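PDB 6TCV: endo-beta-N-acetylglucosaminidase F1 from Bacteroides thetaiotaomicron VPI-5482, which hydrolyses high-mannose N-glycans, as an endo-beta-N-acetylglucosaminidase, between the two N-acetylglucosamine units of their core. Local coordinates for residues A[33-38]-A[148-153]; A[81-86]-A[123-128]. The protein carries 2 engineered substitutions. All coordinates share one frame; numbering follows the deposited sequence.

Contact 1. Residues A[33-38]-A[148-153]; sequences VSKVVE and CIYLVK
Val37 lays its CG2 methyl against the rim of the Tyr150 ring, close to the ring plane, with CG2 3.9 Å from CD2. The methyl reaches the tyrosine because it stands opposite the carbonyl carbon, with CG1 taking the place anti to the backbone N (chi1 177°). Lys35 adds its CB to the same ring, approaching CD2 obliquely, before its chain bends at chi2 and leads its ammonium group away. On this face Val152 flanks Val37 as well, and Tyr44 of strand 43-49 touches Lys35 and Val37. The phenol end of Tyr150 is held by Asp27.

Beneath these side chains the strands run parallel in one unbroken register, Ser34 facing Ile149 and Glu38 facing Lys153. Five backbone bonds stitch them together, from Ile149 N to Val33 O (2.8 Å) through to Lys153 N to Val37 O (2.9 Å). Leu151 is gripped twice: its N donates to Lys35 O, and its O accepts from Val37 N, with the donor tilted 33° from the carbonyl plane.

On the other face Ser34 OG rests 3.6 Å from Ile149 CG2, while Val36 CG2 packs on Leu151 CB. Tyr74 of helix 68-78 packs against Ile149 and Leu151. Farther along, Glu38 and Lys153 lie side by side, Glu38 OE2 and Lys153 NZ 3.9 Å apart in a long salt bridge; the stronger partner of Glu38 OE2 is Lys243. At the other end Glu346 bonds to Val33 N. This is plain sheet packing, with 33-38 in the BT_3987-like N-terminal domain: backbone bonds and hydrocarbon join the strands, whereas their one mutual charged pair sits at the C-terminal end, where the two lysines probably favour an ionised Glu38.

Contact 2. Residues A[81-86]-A[123-128]; sequences DFALYP and KTYAIP
Ala83 O and Tyr85 N bracket Leu84 and both bond to Ala126, a short parallel bridge between chain segments whose end-to-end directions diverge by 72°. Ala126 N donates to Ala83 O at 2.8 Å, and Tyr85 N donates to Ala126 O at 2.9 Å from above the carbonyl plane. A water also donates to Ala126 O and to Tyr85 O, giving the alanine carbonyl a second donor and bridging the two backbones.

Tyr85 CB lies 3.8 Å from Ile127 CG1, and with CG anti to the backbone N (chi1 -163°) the ring turns its edge to Tyr125, Tyr85 CD1 3.5 Å from Tyr125 CB. Pro86 CD lies over one face of the Tyr85 ring, offset toward its rim. Phe82 runs alongside Thr124, Phe82 CD1 3.7 Å from Thr124 CG2. Toward the C-terminal end of 123-128, Leu84 CD1 meets Pro128 CD at 3.7 Å, the side chains crossing at about a right angle. The hydroxyls of Tyr85 and Tyr125 are anchored by Arg114 O and Gln120 N, and Thr124 OG1 by Asp322.

This is sheet packing within the BT_3987-like N-terminal domain. Tyr125 and Ile127 bond to Val152 and Tyr150 of strand 147-154, where Phe82 touches Leu151; in helix 68-78 Tyr74 meets Phe82, Ala68 meets Leu84, and Leu71 meets Leu84 and Ala126, whereas Ile113 of strand 108-114 meets Tyr85 and Ile127.

Overall arrangement
From the N terminus, the chain lays down 33-38, passes through strand 43-49 and helix 68-78, and reaches 81-86. Contact 2 closes the inner loop when 123-128 returns to that segment; contact 1 closes the wider one when 148-153 comes back to 33-38, so the first closure lies wholly within the second. Strands 125-130 and 147-154, consecutive in the chain, are antiparallel neighbours, and the probable backbone bonds of Tyr125 with Val152 and of Ile127 with Tyr150 join the two contacts, whose centres are about 9 Å apart. Both belong to one mixed sheet, in which 34-39 pairs with 147-154, and 83-84 and 65-66 with 125-130.

Contact 1. Residues A[33-38]-A[148-153]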
ATOM      1  N   VAL A  33      -9.356   9.653  11.123  1.00 24.41           N
ATOM      2  CA  VAL A  33     -10.807   9.562  11.078  1.00 27.62           C
ATOM      3  C   VAL A  33     -11.208   8.299  10.340  1.00 25.54           C
ATOM      4  O   VAL A  33     -12.347   7.844  10.481  1.00 26.66           O
ATOM      5  CB  VAL A  33     -11.425  10.823  10.438  1.00 24.30           C
ATOM      6  CG1 VAL A  33     -11.067  12.048  11.235  1.00 29.98           C
ATOM      7  CG2 VAL A  33     -10.938  10.982   9.025  1.00 35.78           C
ATOM      8  N   SER A  34     -10.293   7.729   9.539  1.00 22.13           N
ATOM      9  CA  SER A  34     -10.537   6.485   8.820  1.00 21.85           C
ATOM     10  C   SER A  34      -9.337   5.578   9.038  1.00 19.35           C
ATOM     11  O   SER A  34      -8.232   5.911   8.615  1.00 20.52           O
ATOM     12  CB  SER A  34     -10.723   6.811   7.351  1.00 19.48           C
ATOM     13  OG  SER A  34     -11.046   5.657   6.610  1.00 21.97           O
ATOM     14  N   LYS A  35      -9.555   4.429   9.684  1.00 20.72           N
ATOM     15  CA  LYS A  35      -8.465   3.554  10.119  1.00 19.85           C
ATOM     16  C   LYS A  35      -8.723   2.126   9.653  1.00 18.10           C
ATOM     17  O   LYS A  35      -9.736   1.533  10.031  1.00 19.35           O
ATOM     18  CB  LYS A  35      -8.317   3.586  11.657  1.00 22.18           C
ATOM     19  CG  LYS A  35      -7.342   2.552  12.219  1.00 25.37           C
ATOM     20  CD  LYS A  35      -5.955   2.753  11.696  1.00 31.33           C
ATOM     21  CE  LYS A  35      -4.974   1.768  12.318  1.00 41.66           C
ATOM     22  NZ  LYS A  35      -3.618   1.951  11.758  1.00 46.77           N
ATOM     23  N   VAL A  36      -7.784   1.563   8.904  1.00 18.38           N
ATOM     24  CA  VAL A  36      -7.822   0.158   8.509  1.00 17.27           C
ATOM     25  C   VAL A  36      -7.253  -0.697   9.634  1.00 18.31           C
ATOM     26  O   VAL A  36      -6.180  -0.387  10.172  1.00 22.89           O
ATOM     27  CB  VAL A  36      -7.075  -0.051   7.183  1.00 19.49           C
ATOM     28  CG1 VAL A  36      -7.000  -1.561   6.845  1.00 22.39           C
ATOM     29  CG2 VAL A  36      -7.752   0.787   6.077  1.00 21.24           C
ATOM     30  N   VAL A  37      -8.019  -1.707  10.061  1.00 18.99           N
ATOM     31  CA  VAL A  37      -7.624  -2.644  11.119  1.00 19.75           C
ATOM     32  C   VAL A  37      -7.497  -4.007  10.482  1.00 19.22           C
ATOM     33  O   VAL A  37      -8.492  -4.580  10.024  1.00 22.25           O
ATOM     34  CB  VAL A  37      -8.674  -2.700  12.241  1.00 20.44           C
ATOM     35  CG1 VAL A  37      -8.312  -3.726  13.297  1.00 23.60           C
ATOM     36  CG2 VAL A  37      -8.778  -1.318  12.913  1.00 23.45           C
ATOM     37  N   GLU A  38      -6.307  -4.583  10.552  1.00 20.52           N
ATOM     38  CA  GLU A  38      -6.080  -5.953  10.129  1.00 19.47           C
ATOM     39  C   GLU A  38      -5.977  -6.794  11.396  1.00 21.47           C
ATOM     40  O   GLU A  38      -5.020  -6.636  12.176  1.00 25.82           O
ATOM     41  CB  GLU A  38      -4.774  -6.053   9.347  1.00 24.13           C
ATOM     42  CG  GLU A  38      -4.892  -5.357   8.047  1.00 26.49           C
ATOM     43  CD  GLU A  38      -3.608  -5.333   7.233  1.00 41.28           C
ATOM     44  OE1 GLU A  38      -2.744  -6.203   7.433  1.00 50.16           O
ATOM     45  OE2 GLU A  38      -3.517  -4.469   6.347  1.00 52.36           O
ATOM     46  N   CYS A 148     -16.270   8.859  12.890  1.00 30.42           N
ATOM     47  CA  CYS A 148     -15.081   8.191  12.365  1.00 28.35           C
ATOM     48  C   CYS A 148     -15.396   6.755  11.941  1.00 26.76           C
ATOM     49  O   CYS A 148     -16.506   6.248  12.186  1.00 28.21           O
ATOM     50  CB  CYS A 148     -13.911   8.306  13.334  1.00 28.70           C
ATOM     51  SG  CYS A 148     -14.220   7.374  14.795  1.00 31.52           S
ATOM     52  N   ILE A 149     -14.446   6.106  11.277  1.00 25.41           N
ATOM     53  CA  ILE A 149     -14.691   4.772  10.755  1.00 25.37           C
ATOM     54  C   ILE A 149     -13.486   3.853  10.890  1.00 23.81           C
ATOM     55  O   ILE A 149     -12.329   4.272  10.748  1.00 24.00           O
ATOM     56  CB  ILE A 149     -15.287   4.852   9.331  1.00 24.45           C
ATOM     57  CG1 ILE A 149     -15.883   3.507   8.935  1.00 24.98           C
ATOM     58  CG2 ILE A 149     -14.208   5.304   8.309  1.00 24.58           C
ATOM     59  CD1 ILE A 149     -16.889   3.607   7.806  1.00 25.79           C
ATOM     60  N   TYR A 150     -13.745   2.585  11.265  1.00 24.51           N
ATOM     61  CA  TYR A 150     -12.761   1.505  11.233  1.00 22.68           C
ATOM     62  C   TYR A 150     -13.124   0.547  10.106  1.00 21.82           C
ATOM     63  O   TYR A 150     -14.307   0.205   9.966  1.00 23.25           O
ATOM     64  CB  TYR A 150     -12.772   0.712  12.532  1.00 23.73           C
ATOM     65  CG  TYR A 150     -12.361   1.591  13.654  1.00 25.49           C
ATOM     66  CD1 TYR A 150     -13.296   2.389  14.306  1.00 25.56           C
ATOM     67  CD2 TYR A 150     -11.020   1.628  14.060  1.00 23.06           C
ATOM     68  CE1 TYR A 150     -12.929   3.235  15.326  1.00 30.36           C
ATOM     69  CE2 TYR A 150     -10.641   2.499  15.083  1.00 25.84           C
ATOM     70  CZ  TYR A 150     -11.607   3.264  15.723  1.00 25.20           C
ATOM     71  OH  TYR A 150     -11.279   4.126  16.744  1.00 28.18           O
ATOM     72  N   LEU A 151     -12.146   0.201   9.280  1.00 20.74           N
ATOM     73  CA  LEU A 151     -12.313  -0.713   8.155  1.00 20.16           C
ATOM     74  C   LEU A 151     -11.537  -1.973   8.501  1.00 19.52           C
ATOM     75  O   LEU A 151     -10.311  -1.968   8.517  1.00 20.11           O
ATOM     76  CB  LEU A 151     -11.832  -0.013   6.876  1.00 19.62           C
ATOM     77  CG  LEU A 151     -12.582   1.254   6.501  1.00 20.32           C
ATOM     78  CD1 LEU A 151     -11.901   1.979   5.296  1.00 21.13           C
ATOM     79  CD2 LEU A 151     -14.065   1.018   6.252  1.00 23.17           C
ATOM     80  N   VAL A 152     -12.272  -3.041   8.833  1.00 20.69           N
ATOM     81  CA  VAL A 152     -11.749  -4.239   9.505  1.00 20.23           C
ATOM     82  C   VAL A 152     -11.619  -5.395   8.536  1.00 19.26           C
ATOM     83  O   VAL A 152     -12.562  -5.700   7.800  1.00 20.35           O
ATOM     84  CB  VAL A 152     -12.646  -4.626  10.702  1.00 20.73           C
ATOM     85  CG1 VAL A 152     -12.041  -5.845  11.451  1.00 23.55           C
ATOM     86  CG2 VAL A 152     -12.899  -3.444  11.648  1.00 24.77           C
ATOM     87  N   LYS A 153     -10.456  -6.023   8.538  1.00 19.55           N
ATOM     88  CA  LYS A 153     -10.178  -7.232   7.775  1.00 18.70           C
ATOM     89  C   LYS A 153      -9.629  -8.331   8.674  1.00 21.82           C
ATOM     90  O   LYS A 153      -8.779  -8.065   9.527  1.00 23.25           O
ATOM     91  CB  LYS A 153      -9.107  -6.929   6.718  1.00 21.79           C
ATOM     92  CG  LYS A 153      -9.397  -5.647   5.940  1.00 25.79           C
ATOM     93  CD  LYS A 153      -8.278  -5.157   5.019  1.00 32.87           C
ATOM     94  CE  LYS A 153      -7.448  -6.234   4.385  1.00 48.46           C
ATOM     95  NZ  LYS A 153      -6.274  -5.545   3.732  1.00 58.19           N
TER

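Contact 2. Residues A[81-86]-A[123-128]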
ATOM      1  N   ASP A  81     -18.957  -0.557  -0.777  1.00 31.30           N
ATOM      2  CA  ASP A  81     -20.040  -1.468  -0.426  1.00 33.09           C
ATOM      3  C   ASP A  81     -19.671  -2.274   0.807  1.00 41.24           C
ATOM      4  O   ASP A  81     -19.969  -3.473   0.895  1.00 35.62           O
ATOM      5  CB  ASP A  81     -20.388  -2.401  -1.592  1.00 36.26           C
ATOM      6  N   PHE A  82     -18.991  -1.641   1.761  1.00 27.26           N
ATOM      7  CA  PHE A  82     -18.545  -2.373   2.943  1.00 27.47           C
ATOM      8  C   PHE A  82     -19.772  -2.819   3.736  1.00 29.88           C
ATOM      9  O   PHE A  82     -20.691  -2.051   3.966  1.00 30.37           O
ATOM     10  CB  PHE A  82     -17.666  -1.484   3.835  1.00 24.13           C
ATOM     11  CG  PHE A  82     -16.460  -0.891   3.136  1.00 21.08           C
ATOM     12  CD1 PHE A  82     -15.550  -1.697   2.507  1.00 21.96           C
ATOM     13  CD2 PHE A  82     -16.220   0.459   3.146  1.00 21.12           C
ATOM     14  CE1 PHE A  82     -14.444  -1.176   1.867  1.00 20.72           C
ATOM     15  CE2 PHE A  82     -15.092   0.999   2.548  1.00 20.47           C
ATOM     16  CZ  PHE A  82     -14.189   0.156   1.887  1.00 21.25           C
ATOM     17  N   ALA A  83     -19.736  -4.050   4.227  1.00 31.33           N
ATOM     18  CA  ALA A  83     -20.755  -4.543   5.135  1.00 28.65           C
ATOM     19  C   ALA A  83     -20.456  -4.099   6.561  1.00 30.12           C
ATOM     20  O   ALA A  83     -19.309  -3.832   6.929  1.00 27.29           O
ATOM     21  CB  ALA A  83     -20.797  -6.072   5.049  1.00 34.62           C
ATOM     22  N   LEU A  84     -21.498  -4.059   7.382  1.00 28.67           N
ATOM     23  CA  LEU A  84     -21.339  -3.650   8.770  1.00 27.22           C
ATOM     24  C   LEU A  84     -20.681  -4.783   9.561  1.00 31.05           C
ATOM     25  O   LEU A  84     -21.129  -5.930   9.520  1.00 33.63           O
ATOM     26  CB  LEU A  84     -22.728  -3.401   9.377  1.00 28.87           C
ATOM     27  CG  LEU A  84     -22.738  -2.798  10.780  1.00 28.98           C
ATOM     28  CD1 LEU A  84     -22.319  -1.359  10.759  1.00 30.78           C
ATOM     29  CD2 LEU A  84     -24.117  -2.891  11.432  1.00 32.40           C
ATOM     30  N   TYR A  85     -19.607  -4.473  10.270  1.00 28.55           N
ATOM     31  CA  TYR A  85     -19.009  -5.478  11.147  1.00 27.04           C
ATOM     32  C   TYR A  85     -20.010  -5.855  12.236  1.00 29.01           C
ATOM     33  O   TYR A  85     -20.715  -4.974  12.765  1.00 31.01           O
ATOM     34  CB  TYR A  85     -17.719  -4.938  11.781  1.00 26.71           C
ATOM     35  CG  TYR A  85     -16.819  -6.012  12.370  1.00 26.24           C
ATOM     36  CD1 TYR A  85     -16.161  -6.924  11.543  1.00 29.95           C
ATOM     37  CD2 TYR A  85     -16.586  -6.085  13.736  1.00 30.62           C
ATOM     38  CE1 TYR A  85     -15.343  -7.895  12.046  1.00 29.85           C
ATOM     39  CE2 TYR A  85     -15.737  -7.082  14.260  1.00 28.78           C
ATOM     40  CZ  TYR A  85     -15.121  -7.964  13.396  1.00 29.08           C
ATOM     41  OH  TYR A  85     -14.286  -8.953  13.860  1.00 31.63           O
ATOM     42  N   PRO A  86     -20.113  -7.137  12.587  1.00 28.25           N
ATOM     43  CA  PRO A  86     -21.113  -7.519  13.609  1.00 29.71           C
ATOM     44  C   PRO A  86     -20.994  -6.705  14.884  1.00 34.44           C
ATOM     45  O   PRO A  86     -19.918  -6.672  15.502  1.00 30.93           O
ATOM     46  CB  PRO A  86     -20.851  -9.008  13.850  1.00 33.04           C
ATOM     47  CG  PRO A  86     -20.253  -9.499  12.574  1.00 35.52           C
ATOM     48  CD  PRO A  86     -19.410  -8.311  12.050  1.00 30.69           C
ATOM     49  N   LYS A 123     -12.453  -9.665   2.684  0.88 28.78           N
ATOM     50  CA  LYS A 123     -13.568  -8.737   2.709  0.88 29.34           C
ATOM     51  C   LYS A 123     -13.385  -7.711   3.814  0.88 25.91           C
ATOM     52  O   LYS A 123     -13.026  -8.071   4.933  0.88 26.11           O
ATOM     53  CB  LYS A 123     -14.884  -9.465   2.921  0.88 27.79           C
ATOM     54  N   THR A 124     -13.627  -6.446   3.519  0.91 22.72           N
ATOM     55  CA  THR A 124     -13.552  -5.372   4.491  0.91 20.02           C
ATOM     56  C   THR A 124     -14.922  -5.046   5.079  0.91 20.65           C
ATOM     57  O   THR A 124     -15.910  -4.885   4.339  0.91 22.86           O
ATOM     58  CB  THR A 124     -12.991  -4.123   3.829  0.91 18.79           C
ATOM     59  OG1 THR A 124     -11.694  -4.390   3.374  0.91 21.79           O
ATOM     60  CG2 THR A 124     -12.951  -2.938   4.798  0.91 23.45           C
ATOM     61  N   TYR A 125     -15.011  -5.017   6.404  0.88 19.25           N
ATOM     62  CA  TYR A 125     -16.209  -4.665   7.149  0.88 20.17           C
ATOM     63  C   TYR A 125     -16.002  -3.301   7.797  0.88 21.15           C
ATOM     64  O   TYR A 125     -14.887  -2.843   7.975  0.88 21.29           O
ATOM     65  CB  TYR A 125     -16.466  -5.738   8.221  0.88 21.96           C
ATOM     66  CG  TYR A 125     -16.768  -7.096   7.650  0.88 24.26           C
ATOM     67  CD1 TYR A 125     -15.750  -7.925   7.215  0.88 24.92           C
ATOM     68  CD2 TYR A 125     -18.066  -7.556   7.564  0.88 30.60           C
ATOM     69  CE1 TYR A 125     -16.026  -9.189   6.684  0.88 28.87           C
ATOM     70  CE2 TYR A 125     -18.350  -8.797   7.052  0.88 33.30           C
ATOM     71  CZ  TYR A 125     -17.336  -9.600   6.606  0.88 31.98           C
ATOM     72  OH  TYR A 125     -17.677 -10.845   6.097  0.88 41.05           O
ATOM     73  N   ALA A 126     -17.077  -2.655   8.182  0.87 21.72           N
ATOM     74  CA  ALA A 126     -16.998  -1.305   8.709  0.87 23.17           C
ATOM     75  C   ALA A 126     -17.576  -1.189  10.117  0.87 22.44           C
ATOM     76  O   ALA A 126     -18.627  -1.744  10.409  0.87 22.39           O
ATOM     77  CB  ALA A 126     -17.745  -0.350   7.765  0.87 25.29           C
ATOM     78  N   ILE A 127     -16.908  -0.397  10.941  0.80 20.77           N
ATOM     79  CA  ILE A 127     -17.454   0.060  12.209  0.80 22.85           C
ATOM     80  C   ILE A 127     -17.559   1.567  12.121  0.80 22.81           C
ATOM     81  O   ILE A 127     -16.587   2.276  12.367  0.80 22.27           O
ATOM     82  CB  ILE A 127     -16.567  -0.353  13.398  0.80 19.95           C
ATOM     83  CG1 ILE A 127     -16.223  -1.837  13.369  0.80 23.64           C
ATOM     84  CG2 ILE A 127     -17.237  -0.025  14.725  0.80 27.01           C
ATOM     85  CD1 ILE A 127     -15.143  -2.263  14.348  0.80 24.39           C
ATOM     86  N   PRO A 128     -18.739   2.092  11.763  0.82 24.62           N
ATOM     87  CA  PRO A 128     -18.966   3.544  11.772  0.82 25.43           C
ATOM     88  C   PRO A 128     -19.334   3.936  13.191  0.82 26.91           C
ATOM     89  O   PRO A 128     -20.264   3.388  13.775  0.82 28.59           O
ATOM     90  CB  PRO A 128     -20.151   3.716  10.821  0.82 26.85           C
ATOM     91  CG  PRO A 128     -20.925   2.474  10.979  0.82 34.47           C
ATOM     92  CD  PRO A 128     -19.919   1.353  11.271  0.82 27.54           C
TER
HETATM   93  O   HOH W   1     -20.043  -2.255  13.182  1.00 31.93           O